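Nucleocapsid (Crimean-congo hemorrhagic fever virus, PDB 4AKL) binds single- and double-stranded RNA and probably helps package the viral genome, and also shows sequence-nonspecific DNA endonuclease activity. Local coordinates at residues 110-113 / 118-121; 312-317 / 322-327; 343-348 / 380-385. All coordinates share one frame; numbering follows the deposited sequence.

Contact 1 (110-113 / 118-121). Unlike the reference sequence in segment 110-113: I111 (reference Thr).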
loop_
_atom_site.group_PDB
_atom_site.type_symbol
_atom_site.label_atom_id
_atom_site.label_comp_id
_atom_site.label_asym_id
_atom_site.label_seq_id
_atom_site.Cartn_x
_atom_site.Cartn_y
_atom_site.Cartn_z
ATOM N N TYR A 110 12.714 -1.018 12.930
ATOM C CA TYR A 110 11.635 -0.053 13.082
ATOM C C TYR A 110 12.181 1.308 13.558
ATOM O O TYR A 110 11.790 2.320 13.032
ATOM C CB TYR A 110 10.503 -0.529 14.013
ATOM C CG TYR A 110 9.304 0.383 13.862
ATOM C CD1 TYR A 110 8.335 0.142 12.885
ATOM C CD2 TYR A 110 9.170 1.545 14.668
ATOM C CE1 TYR A 110 7.229 1.020 12.724
ATOM C CE2 TYR A 110 8.120 2.402 14.511
ATOM C CZ TYR A 110 7.139 2.141 13.541
ATOM O OH TYR A 110 6.097 2.995 13.408
ATOM N N ILE A 111 13.078 1.306 14.524
ATOM C CA ILE A 111 13.601 2.525 15.106
ATOM C C ILE A 111 14.265 3.404 13.999
ATOM O O ILE A 111 14.086 4.619 13.959
ATOM C CB ILE A 111 14.542 2.150 16.285
ATOM C CG1 ILE A 111 13.703 1.560 17.454
ATOM C CG2 ILE A 111 15.330 3.312 16.764
ATOM C CD1 ILE A 111 14.634 0.822 18.580
ATOM N N GLU A 112 15.043 2.770 13.107
ATOM C CA GLU A 112 15.681 3.462 12.005
ATOM C C GLU A 112 14.687 3.941 10.975
ATOM O O GLU A 112 14.888 5.010 10.375
ATOM C CB GLU A 112 16.717 2.556 11.337
ATOM C CG GLU A 112 17.486 3.212 10.260
ATOM C CD GLU A 112 18.661 2.364 9.762
ATOM O OE1 GLU A 112 18.581 1.115 9.756
ATOM O OE2 GLU A 112 19.639 2.958 9.380
ATOM N N LEU A 113 13.633 3.175 10.750
ATOM C CA LEU A 113 12.643 3.518 9.719
ATOM C C LEU A 113 11.736 4.698 10.133
ATOM O O LEU A 113 11.108 5.347 9.302
ATOM C CB LEU A 113 11.832 2.251 9.283
ATOM C CG LEU A 113 12.570 1.112 8.521
ATOM C CD1 LEU A 113 11.586 -0.102 8.264
ATOM C CD2 LEU A 113 13.192 1.570 7.204
ATOM N N PRO A 118 13.688 3.732 3.625
ATOM C CA PRO A 118 13.995 2.320 3.647
ATOM C C PRO A 118 14.892 1.879 2.482
ATOM O O PRO A 118 14.909 2.504 1.435
ATOM C CB PRO A 118 12.635 1.666 3.516
ATOM C CG PRO A 118 11.790 2.609 2.866
ATOM C CD PRO A 118 12.286 3.977 3.233
ATOM N N LYS A 119 15.629 0.809 2.696
ATOM C CA LYS A 119 16.294 0.085 1.602
ATOM C C LYS A 119 15.211 -0.592 0.773
ATOM O O LYS A 119 14.127 -0.943 1.281
ATOM C CB LYS A 119 17.252 -0.938 2.168
ATOM C CG LYS A 119 18.445 -0.270 2.884
ATOM C CD LYS A 119 19.012 -1.110 4.094
ATOM C CE LYS A 119 18.468 -0.563 5.449
ATOM N NZ LYS A 119 18.493 -1.545 6.619
ATOM N N ILE A 120 15.485 -0.811 -0.499
ATOM C CA ILE A 120 14.475 -1.364 -1.370
ATOM C C ILE A 120 14.052 -2.780 -0.863
ATOM O O ILE A 120 12.913 -3.135 -0.984
ATOM C CB ILE A 120 14.948 -1.350 -2.847
ATOM C CG1 ILE A 120 13.821 -1.709 -3.816
ATOM C CG2 ILE A 120 16.116 -2.302 -3.042
ATOM C CD1 ILE A 120 12.703 -0.743 -3.866
ATOM N N GLU A 121 14.992 -3.545 -0.283
ATOM C CA GLU A 121 14.727 -4.918 0.154
ATOM C C GLU A 121 13.683 -4.895 1.282
ATOM O O GLU A 121 12.826 -5.740 1.332
ATOM C CB GLU A 121 15.994 -5.629 0.674
ATOM C CG GLU A 121 17.078 -6.049 -0.329
ATOM C CD GLU A 121 18.046 -4.908 -0.784
ATOM O OE1 GLU A 121 17.981 -3.769 -0.235
ATOM O OE2 GLU A 121 18.854 -5.195 -1.709
#
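L113 against P118 is a small apolar contact with a charged fringe, E112 facing K119, made where the short helix 110-113 hands over to the start of helix 120-136. Four residues without regular structure separate the two segments. It is a short-range contact in which P118, five residues on from L113, lies just beyond the C-terminal end of the short helix, and the chain then runs on into helix 120-136.

The apolar half rests on one methyl group. CD2 of L113 lies 3.7 Å from CB of P118 and equally close to CA of the same residue, so it meets the proline where the ring joins the backbone. The two side chains cross at about a right angle. CG of L113 stands anti to the carbonyl carbon (chi1 -67°); the second torsion leaves CD1 anti to CA (chi2 176°), and it is the other branch, CD2, that reaches the proline. Other parts of the chain close in: L113 also touches V379 and Q122, while P118 packs on H376 and L123, and its carbonyl oxygen accepts a hydrogen bond from R298.

Toward solvent, E112 reaches out as an extended chain, its CG anti to the backbone N (chi1 -176°). K119 comes to meet it along a bent path, kinked at its second and third torsions. OE1 of E112 and NZ of K119 end 4.1 Å apart, beyond salt-bridge distance. K119 also occupies the N-cap position of helix 120-136, and its backbone N is hydrogen-bonded to OE1 of Q122.

Van der Waals packing of two buried side chains therefore makes the direct contact. Exposed and not quite in contact, the two opposite charges probably attract each other only mildly.

Contact 2 (312-317 / 322-327)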
loop_
_atom_site.group_PDB
_atom_site.type_symbol
_atom_site.label_atom_id
_atom_site.label_comp_id
_atom_site.label_asym_id
_atom_site.label_seq_id
_atom_site.Cartn_x
_atom_site.Cartn_y
_atom_site.Cartn_z
ATOM N N TYR A 312 -0.024 -5.001 11.968
ATOM C CA TYR A 312 1.331 -4.874 12.421
ATOM C C TYR A 312 1.405 -3.878 13.605
ATOM O O TYR A 312 2.121 -4.119 14.590
ATOM C CB TYR A 312 2.223 -4.425 11.283
ATOM C CG TYR A 312 3.620 -4.167 11.707
ATOM C CD1 TYR A 312 4.410 -5.196 12.208
ATOM C CD2 TYR A 312 4.172 -2.891 11.621
ATOM C CE1 TYR A 312 5.731 -4.967 12.620
ATOM C CE2 TYR A 312 5.519 -2.647 12.043
ATOM C CZ TYR A 312 6.277 -3.677 12.530
ATOM O OH TYR A 312 7.585 -3.449 12.951
ATOM N N TRP A 313 0.656 -2.771 13.516
ATOM C CA TRP A 313 0.703 -1.746 14.563
ATOM C C TRP A 313 0.046 -2.251 15.820
ATOM O O TRP A 313 0.548 -1.988 16.914
ATOM C CB TRP A 313 0.116 -0.395 14.085
ATOM C CG TRP A 313 0.949 0.219 12.962
ATOM C CD1 TRP A 313 2.335 0.191 12.843
ATOM C CD2 TRP A 313 0.469 0.888 11.812
ATOM N NE1 TRP A 313 2.727 0.829 11.701
ATOM C CE2 TRP A 313 1.599 1.270 11.043
ATOM C CE3 TRP A 313 -0.808 1.229 11.359
ATOM C CZ2 TRP A 313 1.488 1.956 9.866
ATOM C CZ3 TRP A 313 -0.920 1.903 10.184
ATOM C CH2 TRP A 313 0.222 2.267 9.438
ATOM N N LEU A 314 -1.056 -2.975 15.679
ATOM C CA LEU A 314 -1.624 -3.655 16.825
ATOM C C LEU A 314 -0.605 -4.579 17.489
ATOM O O LEU A 314 -0.398 -4.511 18.707
ATOM C CB LEU A 314 -2.800 -4.487 16.431
ATOM C CG LEU A 314 -4.073 -3.874 15.924
ATOM C CD1 LEU A 314 -5.087 -5.030 15.761
ATOM C CD2 LEU A 314 -4.609 -2.761 16.869
ATOM N N TYR A 315 0.055 -5.409 16.687
ATOM C CA TYR A 315 1.086 -6.304 17.209
ATOM C C TYR A 315 2.176 -5.502 17.939
ATOM O O TYR A 315 2.449 -5.768 19.102
ATOM C CB TYR A 315 1.616 -7.209 16.089
ATOM C CG TYR A 315 2.927 -7.780 16.355
ATOM C CD1 TYR A 315 3.072 -8.914 17.181
ATOM C CD2 TYR A 315 4.044 -7.230 15.802
ATOM C CE1 TYR A 315 4.362 -9.466 17.416
ATOM C CE2 TYR A 315 5.318 -7.772 16.048
ATOM C CZ TYR A 315 5.458 -8.881 16.849
ATOM O OH TYR A 315 6.739 -9.390 17.067
ATOM N N LYS A 316 2.752 -4.497 17.282
ATOM C CA LYS A 316 3.793 -3.698 17.902
ATOM C C LYS A 316 3.374 -2.974 19.168
ATOM O O LYS A 316 4.195 -2.794 20.013
ATOM C CB LYS A 316 4.351 -2.650 16.942
ATOM C CG LYS A 316 5.127 -3.217 15.831
ATOM C CD LYS A 316 6.420 -4.014 16.295
ATOM C CE LYS A 316 7.602 -3.069 16.464
ATOM N NZ LYS A 316 8.875 -3.833 16.494
ATOM N N ALA A 317 2.114 -2.543 19.235
ATOM C CA ALA A 317 1.571 -1.905 20.404
ATOM C C ALA A 317 1.216 -2.880 21.539
ATOM O O ALA A 317 0.801 -2.435 22.582
ATOM C CB ALA A 317 0.322 -1.032 20.048
ATOM N N GLU A 322 -8.035 -9.736 23.659
ATOM C CA GLU A 322 -8.854 -9.259 24.778
ATOM C C GLU A 322 -8.873 -7.729 24.931
ATOM O O GLU A 322 -9.868 -7.199 25.338
ATOM C CB GLU A 322 -8.480 -9.980 26.097
ATOM C CG GLU A 322 -8.875 -11.487 26.106
ATOM C CD GLU A 322 -7.982 -12.342 25.177
ATOM O OE1 GLU A 322 -6.761 -12.018 25.006
ATOM O OE2 GLU A 322 -8.496 -13.322 24.588
ATOM N N THR A 323 -7.794 -7.030 24.609
ATOM C CA THR A 323 -7.797 -5.560 24.675
ATOM C C THR A 323 -8.194 -4.903 23.360
ATOM O O THR A 323 -8.418 -3.682 23.322
ATOM C CB THR A 323 -6.427 -5.023 25.094
ATOM O OG1 THR A 323 -5.433 -5.512 24.206
ATOM C CG2 THR A 323 -6.089 -5.492 26.519
ATOM N N PHE A 324 -8.301 -5.694 22.281
ATOM C CA PHE A 324 -8.642 -5.120 20.948
ATOM C C PHE A 324 -9.900 -4.278 20.935
ATOM O O PHE A 324 -9.906 -3.234 20.309
ATOM C CB PHE A 324 -8.759 -6.219 19.879
ATOM C CG PHE A 324 -9.302 -5.726 18.586
ATOM C CD1 PHE A 324 -8.476 -5.094 17.665
ATOM C CD2 PHE A 324 -10.644 -5.849 18.293
ATOM C CE1 PHE A 324 -8.995 -4.613 16.466
ATOM C CE2 PHE A 324 -11.152 -5.372 17.092
ATOM C CZ PHE A 324 -10.340 -4.775 16.204
ATOM N N PRO A 325 -10.975 -4.709 21.646
ATOM C CA PRO A 325 -12.195 -3.902 21.586
ATOM C C PRO A 325 -12.050 -2.431 22.066
ATOM O O PRO A 325 -12.801 -1.554 21.605
ATOM C CB PRO A 325 -13.160 -4.667 22.497
ATOM C CG PRO A 325 -12.610 -6.073 22.507
ATOM C CD PRO A 325 -11.153 -5.866 22.534
ATOM N N THR A 326 -11.093 -2.177 22.946
ATOM C CA THR A 326 -10.746 -0.793 23.382
ATOM C C THR A 326 -10.003 0.016 22.289
ATOM O O THR A 326 -10.120 1.291 22.208
ATOM C CB THR A 326 -9.934 -0.822 24.700
ATOM O OG1 THR A 326 -8.605 -1.269 24.437
ATOM C CG2 THR A 326 -10.599 -1.763 25.752
ATOM N N VAL A 327 -9.230 -0.678 21.429
ATOM C CA VAL A 327 -8.591 0.020 20.303
ATOM C C VAL A 327 -9.690 0.446 19.337
ATOM O O VAL A 327 -9.745 1.571 18.865
ATOM C CB VAL A 327 -7.569 -0.856 19.552
ATOM C CG1 VAL A 327 -7.008 -0.107 18.381
ATOM C CG2 VAL A 327 -6.434 -1.307 20.491
#
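L314 supplies the whole of one side of this contact, sending one methyl to F324 and the other to V327. All three side chains are buried, and the interactions between the segments are purely apolar. CD1 of L314 lies 3.9 Å from CD1 of F324 and 4.0 Å from CE1 of F324, approaching the ring at its edge, near the ring plane. CD2 of L314 sits 3.9 Å from CG1 of V327. With CG of F324 anti to the backbone N (chi1 171°), the ring swings toward the leucine, although its first side-chain bond does not aim there.

Around the pair, F324 meets F392 edge-to-face, and L314 also rests on F392, M388 and L93.

Within the second segment, a polar side chain fastens the backbone: OG1 of T326 donates to the carbonyl oxygen of T323 at 2.7 Å, in the carbonyl plane, and N of T326 bonds to that same oxygen at 3.1 Å. Two donors from T326 thus hold the carbonyl oxygen of T323, and OG1 of T326 is also hydrogen-bonded to NE1 of W355.

The arrangement is that of two consecutive helices, 306-316 and 324-336, joined by a short connection and packed through L314, F324 and V327 in a predominantly helical fold.

Contact 3 (343-348 / 380-385)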
loop_
_atom_site.group_PDB
_atom_site.type_symbol
_atom_site.label_atom_id
_atom_site.label_comp_id
_atom_site.label_asym_id
_atom_site.label_seq_id
_atom_site.Cartn_x
_atom_site.Cartn_y
_atom_site.Cartn_z
ATOM N N LYS A 343 -4.981 16.481 20.175
ATOM C CA LYS A 343 -5.850 15.821 21.156
ATOM C C LYS A 343 -5.864 14.311 21.029
ATOM O O LYS A 343 -5.945 13.617 22.034
ATOM C CB LYS A 343 -7.303 16.362 21.063
ATOM C CG LYS A 343 -7.453 17.807 21.554
ATOM C CD LYS A 343 -8.740 18.431 20.979
ATOM C CE LYS A 343 -9.039 19.803 21.568
ATOM N NZ LYS A 343 -7.820 20.680 21.728
ATOM N N MET A 344 -5.798 13.780 19.798
ATOM C CA MET A 344 -5.695 12.310 19.601
ATOM C C MET A 344 -4.370 11.846 20.216
ATOM O O MET A 344 -4.315 10.864 20.923
ATOM C CB MET A 344 -5.768 12.005 18.111
ATOM C CG MET A 344 -5.735 10.579 17.690
ATOM S SD MET A 344 -4.052 9.945 17.595
ATOM C CE MET A 344 -3.660 10.725 16.020
ATOM N N LYS A 345 -3.299 12.592 19.999
ATOM C CA LYS A 345 -2.012 12.131 20.459
ATOM C C LYS A 345 -1.900 12.127 21.981
ATOM O O LYS A 345 -1.325 11.163 22.569
ATOM C CB LYS A 345 -0.900 12.927 19.788
ATOM C CG LYS A 345 -0.707 12.526 18.376
ATOM C CD LYS A 345 0.234 13.454 17.587
ATOM C CE LYS A 345 1.639 13.065 17.738
ATOM N NZ LYS A 345 2.536 14.032 17.024
ATOM N N LYS A 346 -2.501 13.154 22.615
ATOM C CA LYS A 346 -2.493 13.302 24.061
ATOM C C LYS A 346 -3.332 12.236 24.762
ATOM O O LYS A 346 -3.042 11.850 25.928
ATOM C CB LYS A 346 -2.988 14.721 24.475
ATOM C CG LYS A 346 -2.144 15.901 23.869
ATOM C CD LYS A 346 -0.704 15.998 24.428
ATOM C CE LYS A 346 0.205 16.846 23.482
ATOM N NZ LYS A 346 1.648 16.851 23.925
ATOM N N ALA A 347 -4.368 11.773 24.065
ATOM C CA ALA A 347 -5.237 10.734 24.596
ATOM C C ALA A 347 -4.485 9.385 24.647
ATOM O O ALA A 347 -4.704 8.588 25.581
ATOM C CB ALA A 347 -6.491 10.607 23.754
ATOM N N LEU A 348 -3.612 9.139 23.661
ATOM C CA LEU A 348 -2.745 7.906 23.691
ATOM C C LEU A 348 -1.783 7.980 24.889
ATOM O O LEU A 348 -1.562 6.954 25.556
ATOM C CB LEU A 348 -1.975 7.706 22.398
ATOM C CG LEU A 348 -2.803 7.397 21.145
ATOM C CD1 LEU A 348 -1.930 7.418 19.892
ATOM C CD2 LEU A 348 -3.477 6.005 21.284
ATOM N N LEU A 380 4.081 4.004 11.344
ATOM C CA LEU A 380 2.947 4.795 11.797
ATOM C C LEU A 380 3.233 6.292 11.842
ATOM O O LEU A 380 4.353 6.708 12.054
ATOM C CB LEU A 380 2.475 4.325 13.165
ATOM C CG LEU A 380 1.113 4.865 13.665
ATOM C CD1 LEU A 380 -0.048 4.530 12.684
ATOM C CD2 LEU A 380 0.803 4.297 15.030
ATOM N N THR A 381 2.191 7.069 11.606
ATOM C CA THR A 381 2.169 8.529 11.752
ATOM C C THR A 381 0.765 8.899 12.234
ATOM O O THR A 381 -0.173 8.064 12.163
ATOM C CB THR A 381 2.392 9.342 10.420
ATOM O OG1 THR A 381 1.365 9.007 9.496
ATOM C CG2 THR A 381 3.742 9.071 9.793
ATOM N N ALA A 382 0.615 10.144 12.721
ATOM C CA ALA A 382 -0.688 10.651 13.149
ATOM C C ALA A 382 -1.680 10.505 11.985
ATOM O O ALA A 382 -2.766 10.026 12.188
ATOM C CB ALA A 382 -0.598 12.158 13.665
ATOM N N GLY A 383 -1.279 10.872 10.764
ATOM C CA GLY A 383 -2.143 10.749 9.623
ATOM C C GLY A 383 -2.465 9.293 9.257
ATOM O O GLY A 383 -3.520 9.039 8.705
ATOM N N ARG A 384 -1.593 8.335 9.585
ATOM C CA ARG A 384 -1.883 6.884 9.349
ATOM C C ARG A 384 -2.803 6.250 10.362
ATOM O O ARG A 384 -3.268 5.152 10.150
ATOM C CB ARG A 384 -0.575 6.135 9.194
ATOM C CG ARG A 384 -0.010 6.375 7.769
ATOM C CD ARG A 384 1.369 5.808 7.608
ATOM N NE ARG A 384 1.759 5.794 6.208
ATOM C CZ ARG A 384 2.887 5.319 5.732
ATOM N NH1 ARG A 384 3.817 4.771 6.540
ATOM N NH2 ARG A 384 3.088 5.398 4.417
ATOM N N ILE A 385 -3.147 6.961 11.447
ATOM C CA ILE A 385 -4.111 6.454 12.403
ATOM C C ILE A 385 -5.464 6.154 11.673
ATOM O O ILE A 385 -6.176 5.177 12.027
ATOM C CB ILE A 385 -4.237 7.392 13.651
ATOM C CG1 ILE A 385 -3.049 7.152 14.636
ATOM C CG2 ILE A 385 -5.527 7.152 14.407
ATOM C CD1 ILE A 385 -3.081 5.827 15.504
#
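An ST motif at T381 shapes the loop leading into helix 385-392, and this turn packs against M344 and K345 of helix 341-350. OG1 of T381 accepts the backbone N-H of R384 at 3.0 Å, with a bent N-H...O angle of 142°. A type I beta turn from A382 to I385 overlaps the motif, closed by the bond from N of I385 to O of A382.

M344 reaches this turn with its terminal methyl. CG stands anti to the backbone N (chi1 -178°), and bends at the next two torsions bring CE to 3.9 Å from CG1 of I385 and 4.1 Å from CB of A382. SD of M344 lies slightly farther back, 4.2 Å from CG1 of I385. The contact thus joins helix 341-350 to the entry of helix 385-392 within the helical core, where L334 touches both M344 and I385, and L331, L359 and F363 also pack on I385.

K345 lends its aliphatic part, CD standing 4.2 Å from CB of A382; the same side chain touches Y360. On the loop's own side, N of A382 is bonded to OD1 of D365, while NH1 of R384 reaches back to the carbonyl oxygens of V379 and H376.

Contacts 2 and 3 are buried and apolar, whereas contact 1 is only half buried and has a charged edge at the surface. Contacts 1 and 2 each close a short connection between successive helices; contact 3 brings together segments more than thirty residues apart. Helix 385-392 serves both buried contacts: M388 and F392 pack on L314 in contact 2, and I385 opens the helix in contact 3. The centres of contacts 2 and 3 are about 14 Å apart, and W313 packs on R384 and L380. Segment 110-113 reaches the others through Y110, which takes no part in contact 1 but whose ring meets Y312 and whose OH is hydrogen-bonded to N of L380.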